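Local coordinates for SusD-like carbohydrate binding protein BF1063 (Bacteroides fragilis NCTC 9343, PDB 3I4G) that probably binds carbohydrate at the outer membrane as a SusD-like protein, at residues S30-S35 and A192-K197; W456-M459 and I463-E466; E489-P492 and Y496-Y499. One frame throughout, in Å; residues are numbered along the deposited sequence. Where two conformers were deposited one is given.

Interaction 1: S30-S35 and A192-K197. With EDO (1,2-ethanediol), chain G.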
loop_
_atom_site.group_PDB
_atom_site.type_symbol
_atom_site.label_atom_id
_atom_site.label_comp_id
_atom_site.label_asym_id
_atom_site.label_seq_id
_atom_site.Cartn_x
_atom_site.Cartn_y
_atom_site.Cartn_z
ATOM N N SER A 30 6.190 15.886 -14.996
ATOM C CA SER A 30 4.805 15.532 -15.249
ATOM C C SER A 30 4.626 14.021 -15.252
ATOM O O SER A 30 3.617 13.534 -14.747
ATOM C CB SER A 30 4.310 16.114 -16.569
ATOM O OG SER A 30 2.896 16.005 -16.604
ATOM N N LEU A 31 5.600 13.272 -15.766
ATOM C CA LEU A 31 5.520 11.806 -15.717
ATOM C C LEU A 31 5.449 11.351 -14.243
ATOM O O LEU A 31 4.702 10.443 -13.929
ATOM C CB LEU A 31 6.683 11.100 -16.385
ATOM C CG LEU A 31 6.885 11.389 -17.886
ATOM C CD1 LEU A 31 8.014 10.548 -18.456
ATOM C CD2 LEU A 31 5.608 11.136 -18.655
ATOM N N TYR A 32 6.260 11.922 -13.363
ATOM C CA TYR A 32 6.171 11.526 -11.965
ATOM C C TYR A 32 4.813 11.911 -11.369
ATOM O O TYR A 32 4.198 11.113 -10.642
ATOM C CB TYR A 32 7.294 12.151 -11.137
ATOM C CG TYR A 32 8.626 11.418 -11.183
ATOM C CD1 TYR A 32 8.832 10.362 -10.326
ATOM C CD2 TYR A 32 9.660 11.792 -12.034
ATOM C CE1 TYR A 32 10.010 9.672 -10.330
ATOM C CE2 TYR A 32 10.858 11.100 -12.051
ATOM C CZ TYR A 32 11.028 10.042 -11.200
ATOM O OH TYR A 32 12.202 9.309 -11.160
ATOM N N ARG A 33 4.364 13.123 -11.644
ATOM C CA ARG A 33 3.118 13.614 -11.039
ATOM C C ARG A 33 1.912 12.828 -11.480
ATOM O O ARG A 33 1.016 12.533 -10.675
ATOM C CB ARG A 33 2.925 15.101 -11.356
ATOM C CG ARG A 33 1.646 15.688 -10.719
ATOM C CD ARG A 33 1.493 17.138 -11.023
ATOM N N GLY A 34 1.875 12.469 -12.741
ATOM C CA GLY A 34 0.710 11.775 -13.278
ATOM C C GLY A 34 -0.526 12.639 -13.069
ATOM O O GLY A 34 -0.514 13.844 -13.334
ATOM N N SER A 35 -1.589 12.013 -12.567
ATOM C CA SER A 35 -2.865 12.686 -12.335
ATOM C C SER A 35 -3.042 13.143 -10.889
ATOM O O SER A 35 -4.128 13.550 -10.501
ATOM C CB SER A 35 -4.016 11.753 -12.739
ATOM O OG SER A 35 -3.983 11.452 -14.127
ATOM N N ALA A 192 15.041 14.111 -3.793
ATOM C CA ALA A 192 14.102 13.284 -3.053
ATOM C C ALA A 192 12.847 13.036 -3.845
ATOM O O ALA A 192 12.253 13.983 -4.350
ATOM C CB ALA A 192 13.740 13.959 -1.709
ATOM N N GLY A 193 12.460 11.767 -3.954
ATOM C CA GLY A 193 11.295 11.375 -4.712
ATOM C C GLY A 193 11.650 10.750 -6.045
ATOM O O GLY A 193 10.867 10.000 -6.605
ATOM N N ARG A 194 12.827 11.058 -6.569
ATOM C CA ARG A 194 13.261 10.480 -7.868
ATOM C C ARG A 194 13.573 8.996 -7.711
ATOM O O ARG A 194 14.021 8.539 -6.642
ATOM C CB ARG A 194 14.486 11.197 -8.411
ATOM C CG ARG A 194 14.324 12.686 -8.648
ATOM C CD ARG A 194 13.780 13.066 -9.981
ATOM N NE ARG A 194 14.684 12.790 -11.121
ATOM C CZ ARG A 194 15.657 13.572 -11.574
ATOM N NH1 ARG A 194 16.030 14.668 -10.944
ATOM N NH2 ARG A 194 16.349 13.189 -12.629
ATOM N N ALA A 195 13.327 8.228 -8.762
ATOM C CA ALA A 195 13.570 6.774 -8.761
ATOM C C ALA A 195 15.047 6.401 -8.783
ATOM O O ALA A 195 15.784 6.886 -9.615
ATOM C CB ALA A 195 12.866 6.106 -9.958
ATOM N N CYS A 196 15.456 5.549 -7.854
ATOM C CA CYS A 196 16.799 5.026 -7.839
ATOM C C CYS A 196 16.865 3.573 -8.330
ATOM O O CYS A 196 15.853 2.913 -8.517
ATOM C CB CYS A 196 17.408 5.132 -6.434
ATOM S SG CYS A 196 16.708 4.056 -5.214
ATOM N N LYS A 197 18.079 3.089 -8.525
ATOM C CA LYS A 197 18.339 1.742 -8.967
ATOM C C LYS A 197 17.559 0.738 -8.128
ATOM O O LYS A 197 16.888 -0.156 -8.631
ATOM C CB LYS A 197 19.858 1.483 -8.859
ATOM C CG LYS A 197 20.309 0.124 -9.300
ATOM C CD LYS A 197 21.836 -0.056 -9.207
ATOM C CE LYS A 197 22.660 0.992 -9.944
ATOM N NZ LYS A 197 22.446 0.868 -11.419
HETATM C C1 EDO G . 1.464 9.933 -7.909
HETATM O O1 EDO G . 1.221 10.035 -9.338
HETATM C C2 EDO G . 2.760 10.585 -7.527
HETATM O O2 EDO G . 3.861 9.937 -8.198
#

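Interaction 2: W456-M459 and I463-E466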
loop_
_atom_site.group_PDB
_atom_site.type_symbol
_atom_site.label_atom_id
_atom_site.label_comp_id
_atom_site.label_asym_id
_atom_site.label_seq_id
_atom_site.Cartn_x
_atom_site.Cartn_y
_atom_site.Cartn_z
ATOM N N TRP A 456 -2.757 -6.455 -2.430
ATOM C CA TRP A 456 -1.859 -7.023 -3.435
ATOM C C TRP A 456 -1.345 -8.385 -2.968
ATOM O O TRP A 456 -1.276 -9.342 -3.739
ATOM C CB TRP A 456 -0.721 -6.029 -3.689
ATOM C CG TRP A 456 0.157 -6.420 -4.801
ATOM C CD1 TRP A 456 -0.136 -6.302 -6.130
ATOM C CD2 TRP A 456 1.454 -7.024 -4.713
ATOM N NE1 TRP A 456 0.895 -6.821 -6.890
ATOM C CE2 TRP A 456 1.888 -7.277 -6.045
ATOM C CE3 TRP A 456 2.298 -7.365 -3.651
ATOM C CZ2 TRP A 456 3.123 -7.867 -6.329
ATOM C CZ3 TRP A 456 3.528 -7.924 -3.950
ATOM C CH2 TRP A 456 3.923 -8.168 -5.273
ATOM N N ASP A 457 -0.969 -8.507 -1.702
ATOM C CA ASP A 457 -0.454 -9.777 -1.198
ATOM C C ASP A 457 -1.503 -10.888 -1.159
ATOM O O ASP A 457 -1.250 -12.002 -1.622
ATOM C CB ASP A 457 0.100 -9.614 0.216
ATOM C CG ASP A 457 1.432 -8.895 0.291
ATOM O OD1 ASP A 457 2.190 -8.850 -0.703
ATOM O OD2 ASP A 457 1.731 -8.428 1.423
ATOM N N ILE A 458 -2.693 -10.618 -0.609
ATOM C CA ILE A 458 -3.683 -11.683 -0.476
ATOM C C ILE A 458 -4.189 -12.122 -1.872
ATOM O O ILE A 458 -4.509 -13.296 -2.085
ATOM C CB ILE A 458 -4.826 -11.360 0.483
ATOM C CG1 ILE A 458 -5.625 -10.157 0.002
ATOM C CG2 ILE A 458 -4.266 -11.112 1.885
ATOM C CD1 ILE A 458 -6.810 -9.782 0.957
HETATM N N MSE A 459 -4.163 -11.219 -2.827
HETATM C CA MSE A 459 -4.465 -11.571 -4.217
HETATM C C MSE A 459 -3.405 -12.476 -4.831
HETATM O O MSE A 459 -3.738 -13.557 -5.324
HETATM C CB MSE A 459 -4.629 -10.280 -5.014
HETATM C CG MSE A 459 -5.911 -9.464 -4.675
HETATM SE SE MSE A 459 -7.535 -10.109 -5.434
HETATM C CE MSE A 459 -7.333 -9.191 -7.158
ATOM N N ILE A 463 -5.077 -16.261 -1.365
ATOM C CA ILE A 463 -5.807 -16.420 -0.099
ATOM C C ILE A 463 -6.890 -15.363 0.103
ATOM O O ILE A 463 -7.605 -15.384 1.101
ATOM C CB ILE A 463 -4.879 -16.470 1.139
ATOM C CG1 ILE A 463 -4.273 -15.117 1.467
ATOM C CG2 ILE A 463 -3.773 -17.555 0.948
ATOM C CD1 ILE A 463 -3.479 -15.126 2.799
ATOM N N ALA A 464 -7.034 -14.420 -0.831
ATOM C CA ALA A 464 -8.079 -13.420 -0.727
ATOM C C ALA A 464 -9.443 -14.029 -0.583
ATOM O O ALA A 464 -10.264 -13.525 0.178
ATOM C CB ALA A 464 -8.052 -12.499 -1.971
ATOM N N HIS A 465 -9.723 -15.110 -1.301
ATOM C CA HIS A 465 -11.052 -15.723 -1.208
ATOM C C HIS A 465 -11.296 -16.391 0.139
ATOM O O HIS A 465 -12.454 -16.685 0.470
ATOM C CB HIS A 465 -11.289 -16.720 -2.346
ATOM C CG HIS A 465 -10.555 -18.005 -2.184
ATOM N ND1 HIS A 465 -9.221 -18.161 -2.537
ATOM C CD2 HIS A 465 -10.947 -19.194 -1.658
ATOM C CE1 HIS A 465 -8.844 -19.398 -2.255
ATOM N NE2 HIS A 465 -9.878 -20.056 -1.754
ATOM N N GLU A 466 -10.246 -16.652 0.903
ATOM C CA GLU A 466 -10.395 -17.142 2.262
ATOM C C GLU A 466 -10.616 -15.983 3.219
ATOM O O GLU A 466 -11.629 -15.941 3.960
ATOM C CB GLU A 466 -9.140 -17.883 2.713
ATOM C CG GLU A 466 -8.813 -19.140 1.951
ATOM C CD GLU A 466 -7.532 -19.779 2.439
ATOM O OE1 GLU A 466 -7.554 -20.423 3.518
ATOM O OE2 GLU A 466 -6.503 -19.680 1.736
#

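Interaction 3: E489-P492 and Y496-Y499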
loop_
_atom_site.group_PDB
_atom_site.type_symbol
_atom_site.label_atom_id
_atom_site.label_comp_id
_atom_site.label_asym_id
_atom_site.label_seq_id
_atom_site.Cartn_x
_atom_site.Cartn_y
_atom_site.Cartn_z
ATOM N N GLU A 489 -25.020 -7.595 14.947
ATOM C CA GLU A 489 -24.842 -8.986 15.339
ATOM C C GLU A 489 -23.938 -9.014 16.555
ATOM O O GLU A 489 -22.925 -8.320 16.574
ATOM C CB GLU A 489 -24.205 -9.811 14.215
ATOM C CG GLU A 489 -24.117 -11.302 14.531
ATOM C CD GLU A 489 -23.538 -12.149 13.389
ATOM O OE1 GLU A 489 -23.665 -11.746 12.237
ATOM O OE2 GLU A 489 -22.979 -13.223 13.695
ATOM N N VAL A 490 -24.325 -9.767 17.587
ATOM C CA VAL A 490 -23.477 -9.953 18.770
ATOM C C VAL A 490 -22.332 -10.846 18.352
ATOM O O VAL A 490 -22.535 -11.856 17.678
ATOM C CB VAL A 490 -24.294 -10.540 19.927
ATOM C CG1 VAL A 490 -23.411 -10.987 21.114
ATOM C CG2 VAL A 490 -25.333 -9.523 20.388
ATOM N N ASP A 491 -21.113 -10.467 18.727
ATOM C CA ASP A 491 -19.900 -11.219 18.361
ATOM C C ASP A 491 -20.044 -12.650 18.853
ATOM O O ASP A 491 -20.087 -12.895 20.063
ATOM C CB ASP A 491 -18.699 -10.484 18.951
ATOM C CG ASP A 491 -17.410 -11.205 18.838
ATOM O OD1 ASP A 491 -17.314 -12.255 18.134
ATOM O OD2 ASP A 491 -16.469 -10.700 19.494
ATOM N N PRO A 492 -20.071 -13.625 17.921
ATOM C CA PRO A 492 -20.299 -15.009 18.316
ATOM C C PRO A 492 -19.102 -15.644 19.028
ATOM O O PRO A 492 -19.245 -16.730 19.601
ATOM C CB PRO A 492 -20.570 -15.696 16.975
ATOM C CG PRO A 492 -19.843 -14.904 15.957
ATOM C CD PRO A 492 -19.926 -13.481 16.451
ATOM N N TYR A 496 -17.231 -9.431 22.411
ATOM C CA TYR A 496 -17.927 -8.140 22.387
ATOM C C TYR A 496 -17.408 -7.186 21.305
ATOM O O TYR A 496 -17.470 -5.954 21.431
ATOM C CB TYR A 496 -17.881 -7.443 23.774
ATOM C CG TYR A 496 -18.412 -8.289 24.902
ATOM C CD1 TYR A 496 -17.567 -9.162 25.593
ATOM C CD2 TYR A 496 -19.726 -8.228 25.274
ATOM C CE1 TYR A 496 -18.048 -9.978 26.581
ATOM C CE2 TYR A 496 -20.215 -9.032 26.315
ATOM C CZ TYR A 496 -19.364 -9.860 26.961
ATOM O OH TYR A 496 -19.858 -10.677 27.996
ATOM N N ARG A 497 -16.926 -7.754 20.196
ATOM C CA ARG A 497 -16.450 -6.937 19.084
ATOM C C ARG A 497 -17.643 -6.355 18.325
ATOM O O ARG A 497 -18.667 -6.992 18.143
ATOM C CB ARG A 497 -15.568 -7.754 18.144
ATOM C CG ARG A 497 -14.302 -8.270 18.804
ATOM C CD ARG A 497 -13.520 -9.191 17.899
ATOM N NE ARG A 497 -14.369 -10.317 17.529
ATOM C CZ ARG A 497 -14.247 -11.030 16.420
ATOM N NH1 ARG A 497 -13.231 -10.833 15.600
ATOM N NH2 ARG A 497 -15.154 -11.936 16.117
ATOM N N TRP A 498 -17.508 -5.123 17.868
ATOM C CA TRP A 498 -18.564 -4.454 17.118
ATOM C C TRP A 498 -18.761 -5.115 15.732
ATOM O O TRP A 498 -17.783 -5.356 15.044
ATOM C CB TRP A 498 -18.232 -2.955 16.953
ATOM C CG TRP A 498 -19.292 -2.159 16.328
ATOM C CD1 TRP A 498 -19.303 -1.628 15.071
ATOM C CD2 TRP A 498 -20.533 -1.783 16.930
ATOM N NE1 TRP A 498 -20.470 -0.955 14.865
ATOM C CE2 TRP A 498 -21.250 -1.033 15.986
ATOM C CE3 TRP A 498 -21.115 -2.023 18.176
ATOM C CZ2 TRP A 498 -22.509 -0.471 16.267
ATOM C CZ3 TRP A 498 -22.368 -1.492 18.438
ATOM C CH2 TRP A 498 -23.038 -0.716 17.494
ATOM N N TYR A 499 -20.014 -5.346 15.311
ATOM C CA TYR A 499 -20.265 -5.873 13.978
ATOM C C TYR A 499 -20.101 -4.724 12.970
ATOM O O TYR A 499 -20.806 -3.712 13.049
ATOM C CB TYR A 499 -21.662 -6.472 13.824
ATOM C CG TYR A 499 -21.874 -6.951 12.402
ATOM C CD1 TYR A 499 -21.396 -8.210 11.992
ATOM C CD2 TYR A 499 -22.489 -6.140 11.451
ATOM C CE1 TYR A 499 -21.547 -8.628 10.702
ATOM C CE2 TYR A 499 -22.639 -6.574 10.136
ATOM C CZ TYR A 499 -22.172 -7.816 9.786
ATOM O OH TYR A 499 -22.321 -8.277 8.486
HETATM O O HOH W 1 -19.611 -11.157 22.255
#

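Interaction 1: S30-S35 and A192-K197
Y32, one residue short of the end of helix 21-33, sends its phenol across to the loop that leads into helix 197-211, and its hydroxyl takes the N-H of A195. The bond is nearly straight: A195 N lies 2.9 Å from Y32 OH, with 175° at the hydrogen, and the donor arrives at the edge of the ring, near its plane. This end of the contact is close-packed. The methyl carbon CB of A195 sits 3.5 Å from Y32 OH, CA of R194 is 3.7 Å from the same oxygen, and the carbonyl O of G193 comes obliquely to CE1 of the ring at 3.8 Å. R194 runs at about a right angle to the tyrosine; the bend at chi2 (-87°) brings CD to 4.1 Å from Y32 CE2, and the further bend at chi3 helps turn the guanidinium, whose plane stands 72° from that of the ring. On the helix side no atom of 192-197 approaches; there the backbone carbonyls of Y32 and R33 are met by 1,2-ethanediol, probably from the crystallisation liquor: O2 of the diol is 2.7 Å from Y32 O, and O1 is 2.8 Å from R33 O. R98 of helix 86-109 bonds to both Y32 O and the diol, while the R33 side chain is not modelled beyond CD. OE1 of E124, on helix 116-139, joins the hydroxyl of Y32 and NE of R194. With the A195 N-H donated to it, the phenol probably gives its own proton to this carboxylate, whose charge R194 would help to balance.

Interaction 2: W456-M459 and I463-E466
I458 meets both I463 and A464 where the chain turns from helix 454-461 into helix 464-467. Its CB lies 3.9 Å from I463 CG1. From there the side chain forks. CG2 reaches over I463, 4.0 Å from CG1 and 4.2 Å from CD1 of that residue, while CG1, set between the backbone N and the carbonyl carbon (chi1 62°), goes to the methyl of A464 and stops 3.9 Å from its CB. The terminal CD1 continues past the same methyl at slightly longer range. The two isoleucine side chains cross at about a right angle. The backbone here closes the helix: I458 O accepts from I463 N at 3.1 Å, in the carbonyl plane, a six-to-one bond, and this bond together with the apolar pairing of I458 and I463 is consistent with a Schellman motif. A464 N adds a second, weak bond to I458 O, at 3.0 Å and 134°. The same A464 CB also meets the selenium of selenomethionine M459 at 4.2 Å. F505 and Y511, from a later loop, also touch A464, and I463 packs on R441 of helix 433-447.

Interaction 3: E489-P492 and Y496-Y499
D491 and R497 face each other side-on, two nitrogens of the guanidinium against the two oxygens of the carboxylate. R497 NE lies 2.9 Å from D491 OD2, and R497 NH2 is 3.0 Å from D491 OD1. Both oxygens lie almost in the guanidinium plane, but the two flat groups are inclined at 50°, so that the nitrogens come to the carboxylate from above its plane. The bend at chi3 (-59°) turns NE and NH2 toward the D491 carboxylate, and the backbone N of R497 also donates to D491 OD2, at 3.1 Å and on the anti side. OD2 is thus held by two N-H groups of one residue, and OD1 has a further partner in T493 OG1. The loop bearing D491 turns back here along strand 497-502, which pairs antiparallel with strand 471-476 in a two-stranded sheet. W473 of that neighbouring strand meets R497 as a cation-pi partner and Y499 edge-to-face, while NH1 of R497 forms a second salt bridge, with E289. Farther along, E489 lies beside Y499: its CB is 3.9 Å from CD1 of the ring, and its extended chain carries the carboxylate, salt-bridged to K471 through OE1, to within 19° of parallel with the ring plane. The hydroxyl of Y483 joins D491 N to R497 O, and that of T487 joins E489 O to Y499 N. At the turn end a water donates to D491 O at 2.8 Å and accepts from Y496 N at 2.9 Å.

The three contacts follow one another along the chain without touching. Interactions 1 and 2 lie on opposite sides of the chain's centre, their own centres 29 Å apart, yet two helices run between them. Helix 197-211 starts at K197 in interaction 1 and packs against W456 of interaction 2 through R206, M209 and L210; helix 116-139 supplies E124 and L128 to the first and F134 and S138 to the second. Interaction 3 is more peripheral, its centre 24 Å from that of interaction 2 and 45 Å from that of interaction 1. Strand 471-476, which follows helix 464-467, pairs antiparallel with strand 497-502 of interaction 3. The 1,2-ethanediol at interaction 1 by itself marks no carbohydrate site.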